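Local coordinates for putative uncharacterized protein SMU.1704 (Streptococcus mutans, PDB 3L7W) that probably acts as a PadR-like transcriptional regulator, a dimeric protein that would bind DNA through a winged helix-turn-helix domain, at residues 13-18 against 71-76; 9-14 against 47-52. All blocks are in the same frame, centred on the assembly; numbering follows the deposited sequence.

From the N terminus the chain enters helix 7-20, and both contacts start there. Contact 2 uses its first half, closing on helix 40-52 after the chain has passed through strand 23-24 and helix 25-32; contact 1 uses its second half, closing on strand 66-73 and the start of helix 75-100. The two loops overlap, contact 2 beginning and closing earlier, contact 1 running on past it to the second wing strand; they share L13 and I14. Together they tie the first helix to the third helix and to the antiparallel strands of the wing. They also touch each other directly, L15 packing on L50 and the Y71 hydroxyl lying against L47. L13 reaches I98 of the second subunit.

Contact 1 (13-18 against 71-76)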
loop_
_atom_site.group_PDB
_atom_site.type_symbol
_atom_site.label_atom_id
_atom_site.label_comp_id
_atom_site.label_asym_id
_atom_site.label_seq_id
_atom_site.Cartn_x
_atom_site.Cartn_y
_atom_site.Cartn_z
ATOM N N LEU A 13 -2.458 -10.700 1.639
ATOM C CA LEU A 13 -1.760 -11.594 0.716
ATOM C C LEU A 13 -1.785 -13.034 1.213
ATOM O O LEU A 13 -2.047 -13.951 0.455
ATOM C CB LEU A 13 -0.318 -11.129 0.495
ATOM C CG LEU A 13 -0.241 -9.804 -0.295
ATOM C CD1 LEU A 13 1.160 -9.256 -0.257
ATOM C CD2 LEU A 13 -0.682 -10.004 -1.728
ATOM N N ILE A 14 -1.487 -13.230 2.489
ATOM C CA ILE A 14 -1.454 -14.574 3.035
ATOM C C ILE A 14 -2.806 -15.242 2.851
ATOM O O ILE A 14 -2.900 -16.323 2.283
ATOM C CB ILE A 14 -1.128 -14.568 4.526
ATOM C CG1 ILE A 14 0.344 -14.196 4.740
ATOM C CG2 ILE A 14 -1.427 -15.927 5.117
ATOM C CD1 ILE A 14 0.676 -13.839 6.156
ATOM N N LEU A 15 -3.854 -14.590 3.335
ATOM C CA LEU A 15 -5.188 -15.156 3.202
ATOM C C LEU A 15 -5.519 -15.400 1.742
ATOM O O LEU A 15 -6.097 -16.426 1.395
ATOM C CB LEU A 15 -6.217 -14.230 3.832
ATOM C CG LEU A 15 -6.684 -14.587 5.244
ATOM C CD1 LEU A 15 -5.629 -15.349 6.020
ATOM C CD2 LEU A 15 -7.158 -13.354 5.992
ATOM N N ALA A 16 -5.136 -14.466 0.873
ATOM C CA ALA A 16 -5.466 -14.603 -0.535
ATOM C C ALA A 16 -4.754 -15.815 -1.089
ATOM O O ALA A 16 -5.346 -16.600 -1.833
ATOM C CB ALA A 16 -5.096 -13.351 -1.326
ATOM N N ILE A 17 -3.486 -15.965 -0.716
ATOM C CA ILE A 17 -2.670 -17.063 -1.223
ATOM C C ILE A 17 -3.236 -18.384 -0.724
ATOM O O ILE A 17 -3.420 -19.330 -1.486
ATOM C CB ILE A 17 -1.223 -16.930 -0.758
ATOM C CG1 ILE A 17 -0.556 -15.729 -1.447
ATOM C CG2 ILE A 17 -0.449 -18.184 -1.071
ATOM C CD1 ILE A 17 0.786 -15.393 -0.884
ATOM N N VAL A 18 -3.532 -18.426 0.568
ATOM C CA VAL A 18 -4.023 -19.632 1.182
ATOM C C VAL A 18 -5.392 -19.976 0.625
ATOM O O VAL A 18 -5.773 -21.138 0.610
ATOM C CB VAL A 18 -4.053 -19.496 2.702
ATOM C CG1 VAL A 18 -4.650 -20.761 3.346
ATOM C CG2 VAL A 18 -2.632 -19.258 3.202
ATOM N N TYR A 71 -1.329 -24.260 6.067
ATOM C CA TYR A 71 -2.341 -23.312 6.477
ATOM C C TYR A 71 -3.526 -23.482 5.565
ATOM O O TYR A 71 -3.385 -23.777 4.379
ATOM C CB TYR A 71 -1.804 -21.886 6.367
ATOM C CG TYR A 71 -0.677 -21.629 7.314
ATOM C CD1 TYR A 71 0.647 -21.836 6.924
ATOM C CD2 TYR A 71 -0.921 -21.178 8.599
ATOM C CE1 TYR A 71 1.691 -21.598 7.788
ATOM C CE2 TYR A 71 0.122 -20.946 9.482
ATOM C CZ TYR A 71 1.425 -21.164 9.075
ATOM O OH TYR A 71 2.463 -20.928 9.960
ATOM N N HIS A 72 -4.702 -23.286 6.132
ATOM C CA HIS A 72 -5.929 -23.487 5.422
ATOM C C HIS A 72 -6.839 -22.333 5.781
ATOM O O HIS A 72 -6.978 -21.987 6.953
ATOM C CB HIS A 72 -6.571 -24.796 5.871
ATOM C CG HIS A 72 -7.967 -24.956 5.383
ATOM N ND1 HIS A 72 -8.258 -25.319 4.083
ATOM C CD2 HIS A 72 -9.158 -24.762 5.998
ATOM C CE1 HIS A 72 -9.568 -25.366 3.928
ATOM N NE2 HIS A 72 -10.139 -25.034 5.075
ATOM N N LEU A 73 -7.452 -21.736 4.769
ATOM C CA LEU A 73 -8.366 -20.632 4.976
ATOM C C LEU A 73 -9.692 -21.136 5.546
ATOM O O LEU A 73 -10.417 -21.874 4.889
ATOM C CB LEU A 73 -8.611 -19.921 3.647
ATOM C CG LEU A 73 -9.284 -18.557 3.749
ATOM C CD1 LEU A 73 -8.470 -17.630 4.654
ATOM C CD2 LEU A 73 -9.458 -17.954 2.347
ATOM N N THR A 74 -10.010 -20.737 6.770
ATOM C CA THR A 74 -11.287 -21.113 7.360
ATOM C C THR A 74 -12.399 -20.301 6.703
ATOM O O THR A 74 -12.131 -19.315 6.001
ATOM C CB THR A 74 -11.314 -20.833 8.860
ATOM O OG1 THR A 74 -11.255 -19.413 9.088
ATOM C CG2 THR A 74 -10.137 -21.515 9.553
ATOM N N ASP A 75 -13.642 -20.717 6.925
ATOM C CA ASP A 75 -14.793 -19.941 6.487
ATOM C C ASP A 75 -14.670 -18.538 7.069
ATOM O O ASP A 75 -14.955 -17.542 6.407
ATOM C CB ASP A 75 -16.096 -20.595 6.968
ATOM C CG ASP A 75 -16.317 -21.976 6.371
ATOM O OD1 ASP A 75 -15.872 -22.234 5.231
ATOM O OD2 ASP A 75 -16.952 -22.808 7.049
ATOM N N SER A 76 -14.248 -18.467 8.323
ATOM C CA SER A 76 -14.022 -17.191 8.974
ATOM C C SER A 76 -12.994 -16.398 8.170
ATOM O O SER A 76 -13.072 -15.167 8.047
ATOM C CB SER A 76 -13.462 -17.426 10.366
ATOM O OG SER A 76 -13.510 -16.238 11.122
HETATM O O HOH W 1 -6.995 -22.862 2.230
#
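V18 drives one of its two methyls straight at the backbone of strand 66-73. CG1, anti to the backbone N (chi1 177°), ends 3.3 Å from the amide N of L73 and 3.4 Å from the carbonyl O of Y71, so it rests against the peptides on both sides of H72. CG2 turns to Y71 instead and meets its CB at 4.2 Å; the ring beyond leads away from the helix toward helix 40-52. L73 comes back from the strand and crosses L15 at about a right angle. Its CD1 presses on the branch point of L15, 3.6 Å from CG, with L15 CD1 a little farther off, while L73 CD2 lies 3.8 Å from the carbonyl O of L15. One water bridges the backbones beside this apolar patch: it donates to V18 O at 2.7 Å and accepts from L73 N at 2.8 Å, joining the two main chains near the end of the helix. The arrangement belongs to a winged helix-turn-helix domain, where the wing strands pack beside the first helix; here helix 13-18 and strand 71-73 run nearly perpendicular, at 88°, with their axes 7.9 Å apart. H72 points the opposite way from its two neighbours in the strand, its ND1 hydrogen-bonded to D22, and T74, just past the strand, N-caps helix 75-100, its OG1 bonded to G77 N. That long helix adds L81 against L73 and L84 against L15, while L56 of the neighbouring strand touches both L15 and V18. On another side of helix 7-20, A16 and I17 pack on V99 and I98 of the second subunit.

Contact 2 (9-14 against 47-52); sequences LIEYLI and LKKLEK
K49 NZ is held by two partners at the edge of this helix pair. It donates to E11 OE2 at 2.8 Å in a salt bridge, and it also gives a hydrogen bond to a water at 2.8 Å. That same water donates to E11 OE1, which closes a small ring in which both carboxylate oxygens are engaged and the rotation of the group is probably restrained. The ammonium meets OE2 on its syn side but 32° out of the carboxylate plane. The two side chains cross at about a right angle: E11 runs out extended beyond CG, whereas K49 bends at its last torsion (chi4 -68°), bringing NZ round to the acid. Beneath the charges, the methylene part of E11 passes obliquely over L50, its CG 3.9 Å from L50 CD2. Helix 40-52 occupies the position of the recognition helix in a winged helix-turn-helix domain, the helix expected to read DNA in this fold, and this contact sets it across the first helix at 71°, with the axes 10.6 Å apart. Deeper in, I14 slots its methyls between the two leucines. Its CG2 is anti to the backbone N and meets both, L47 CD2 at 3.5 Å, a tight carbon contact, and L50 CD1 at 3.7 Å. I14 CD1 follows more loosely against the same two methyls. L47 starts away from helix 7-20, yet its end swings back to reach I14. I46 packs on both E11 and I14, and I28 of helix 25-32 touches I14 and L47. Y2 of the second subunit packs on E11, so the salt-bridged acid also borders the dimer interface.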
loop_
_atom_site.group_PDB
_atom_site.type_symbol
_atom_site.label_atom_id
_atom_site.label_comp_id
_atom_site.label_asym_id
_atom_site.label_seq_id
_atom_site.Cartn_x
_atom_site.Cartn_y
_atom_site.Cartn_z
ATOM N N LEU A 9 -1.457 -5.580 4.768
ATOM C CA LEU A 9 -1.506 -6.009 3.376
ATOM C C LEU A 9 -0.922 -7.418 3.259
ATOM O O LEU A 9 -1.386 -8.220 2.460
ATOM C CB LEU A 9 -0.733 -5.034 2.492
ATOM C CG LEU A 9 -1.470 -4.478 1.286
ATOM C CD1 LEU A 9 -0.517 -3.653 0.403
ATOM C CD2 LEU A 9 -2.119 -5.593 0.495
ATOM N N ILE A 10 0.100 -7.708 4.064
ATOM C CA ILE A 10 0.687 -9.049 4.111
ATOM C C ILE A 10 -0.379 -10.070 4.488
ATOM O O ILE A 10 -0.427 -11.172 3.938
ATOM C CB ILE A 10 1.809 -9.127 5.154
ATOM C CG1 ILE A 10 2.943 -8.149 4.802
ATOM C CG2 ILE A 10 2.340 -10.568 5.288
ATOM C CD1 ILE A 10 3.919 -8.693 3.820
ATOM N N GLU A 11 -1.225 -9.699 5.445
ATOM C CA GLU A 11 -2.301 -10.573 5.897
ATOM C C GLU A 11 -3.216 -10.844 4.726
ATOM O O GLU A 11 -3.527 -11.988 4.423
ATOM C CB GLU A 11 -3.078 -9.937 7.052
ATOM C CG GLU A 11 -2.307 -9.954 8.363
ATOM C CD GLU A 11 -3.002 -9.206 9.479
ATOM O OE1 GLU A 11 -4.160 -8.798 9.298
ATOM O OE2 GLU A 11 -2.390 -9.022 10.541
ATOM N N TYR A 12 -3.633 -9.772 4.064
ATOM C CA TYR A 12 -4.405 -9.887 2.840
ATOM C C TYR A 12 -3.738 -10.893 1.913
ATOM O O TYR A 12 -4.359 -11.853 1.476
ATOM C CB TYR A 12 -4.532 -8.514 2.172
ATOM C CG TYR A 12 -5.276 -8.504 0.866
ATOM C CD1 TYR A 12 -6.437 -9.235 0.699
ATOM C CD2 TYR A 12 -4.824 -7.737 -0.200
ATOM C CE1 TYR A 12 -7.115 -9.220 -0.490
ATOM C CE2 TYR A 12 -5.490 -7.713 -1.394
ATOM C CZ TYR A 12 -6.639 -8.455 -1.535
ATOM O OH TYR A 12 -7.316 -8.430 -2.719
ATOM N N LEU A 13 -2.458 -10.700 1.639
ATOM C CA LEU A 13 -1.760 -11.594 0.716
ATOM C C LEU A 13 -1.785 -13.034 1.213
ATOM O O LEU A 13 -2.047 -13.951 0.455
ATOM C CB LEU A 13 -0.318 -11.129 0.495
ATOM C CG LEU A 13 -0.241 -9.804 -0.295
ATOM C CD1 LEU A 13 1.160 -9.256 -0.257
ATOM C CD2 LEU A 13 -0.682 -10.004 -1.728
ATOM N N ILE A 14 -1.487 -13.230 2.489
ATOM C CA ILE A 14 -1.454 -14.574 3.035
ATOM C C ILE A 14 -2.806 -15.242 2.851
ATOM O O ILE A 14 -2.900 -16.323 2.283
ATOM C CB ILE A 14 -1.128 -14.568 4.526
ATOM C CG1 ILE A 14 0.344 -14.196 4.740
ATOM C CG2 ILE A 14 -1.427 -15.927 5.117
ATOM C CD1 ILE A 14 0.676 -13.839 6.156
ATOM N N LEU A 47 1.362 -15.100 10.184
ATOM C CA LEU A 47 0.664 -16.378 10.026
ATOM C C LEU A 47 0.051 -16.823 11.346
ATOM O O LEU A 47 -1.112 -17.217 11.397
ATOM C CB LEU A 47 1.616 -17.452 9.503
ATOM C CG LEU A 47 1.969 -17.226 8.038
ATOM C CD1 LEU A 47 3.219 -17.997 7.652
ATOM C CD2 LEU A 47 0.779 -17.618 7.188
ATOM N N LYS A 48 0.828 -16.738 12.420
ATOM C CA LYS A 48 0.341 -17.186 13.728
ATOM C C LYS A 48 -0.852 -16.339 14.159
ATOM O O LYS A 48 -1.891 -16.858 14.570
ATOM C CB LYS A 48 1.459 -17.134 14.778
ATOM C CG LYS A 48 1.067 -17.676 16.151
ATOM C CD LYS A 48 2.309 -18.074 16.951
ATOM C CE LYS A 48 2.026 -18.213 18.446
ATOM N NZ LYS A 48 2.023 -16.886 19.144
ATOM N N LYS A 49 -0.699 -15.029 14.038
ATOM C CA LYS A 49 -1.770 -14.095 14.342
ATOM C C LYS A 49 -3.058 -14.486 13.610
ATOM O O LYS A 49 -4.138 -14.515 14.202
ATOM C CB LYS A 49 -1.319 -12.695 13.930
ATOM C CG LYS A 49 -2.357 -11.600 14.013
ATOM C CD LYS A 49 -1.709 -10.289 13.584
ATOM C CE LYS A 49 -2.629 -9.110 13.810
ATOM N NZ LYS A 49 -3.801 -9.167 12.901
ATOM N N LEU A 50 -2.934 -14.797 12.322
ATOM C CA LEU A 50 -4.101 -15.083 11.487
ATOM C C LEU A 50 -4.709 -16.376 11.941
ATOM O O LEU A 50 -5.916 -16.569 11.870
ATOM C CB LEU A 50 -3.716 -15.196 10.010
ATOM C CG LEU A 50 -3.378 -13.838 9.372
ATOM C CD1 LEU A 50 -2.935 -14.006 7.940
ATOM C CD2 LEU A 50 -4.589 -12.910 9.452
ATOM N N GLU A 51 -3.858 -17.287 12.381
ATOM C CA GLU A 51 -4.373 -18.537 12.884
ATOM C C GLU A 51 -5.130 -18.261 14.178
ATOM O O GLU A 51 -6.282 -18.649 14.321
ATOM C CB GLU A 51 -3.260 -19.546 13.114
ATOM C CG GLU A 51 -3.778 -20.804 13.782
ATOM C CD GLU A 51 -2.696 -21.821 14.045
ATOM O OE1 GLU A 51 -1.495 -21.486 13.861
ATOM O OE2 GLU A 51 -3.060 -22.955 14.438
ATOM N N LYS A 52 -4.486 -17.565 15.106
ATOM C CA LYS A 52 -5.095 -17.294 16.399
ATOM C C LYS A 52 -6.453 -16.644 16.214
ATOM O O LYS A 52 -7.418 -16.965 16.918
ATOM C CB LYS A 52 -4.200 -16.378 17.238
ATOM C CG LYS A 52 -4.727 -16.151 18.652
ATOM C CD LYS A 52 -4.236 -14.842 19.231
ATOM C CE LYS A 52 -4.170 -14.892 20.751
ATOM N NZ LYS A 52 -2.970 -15.644 21.230
HETATM O O HOH W 2 -5.240 -7.326 11.440
#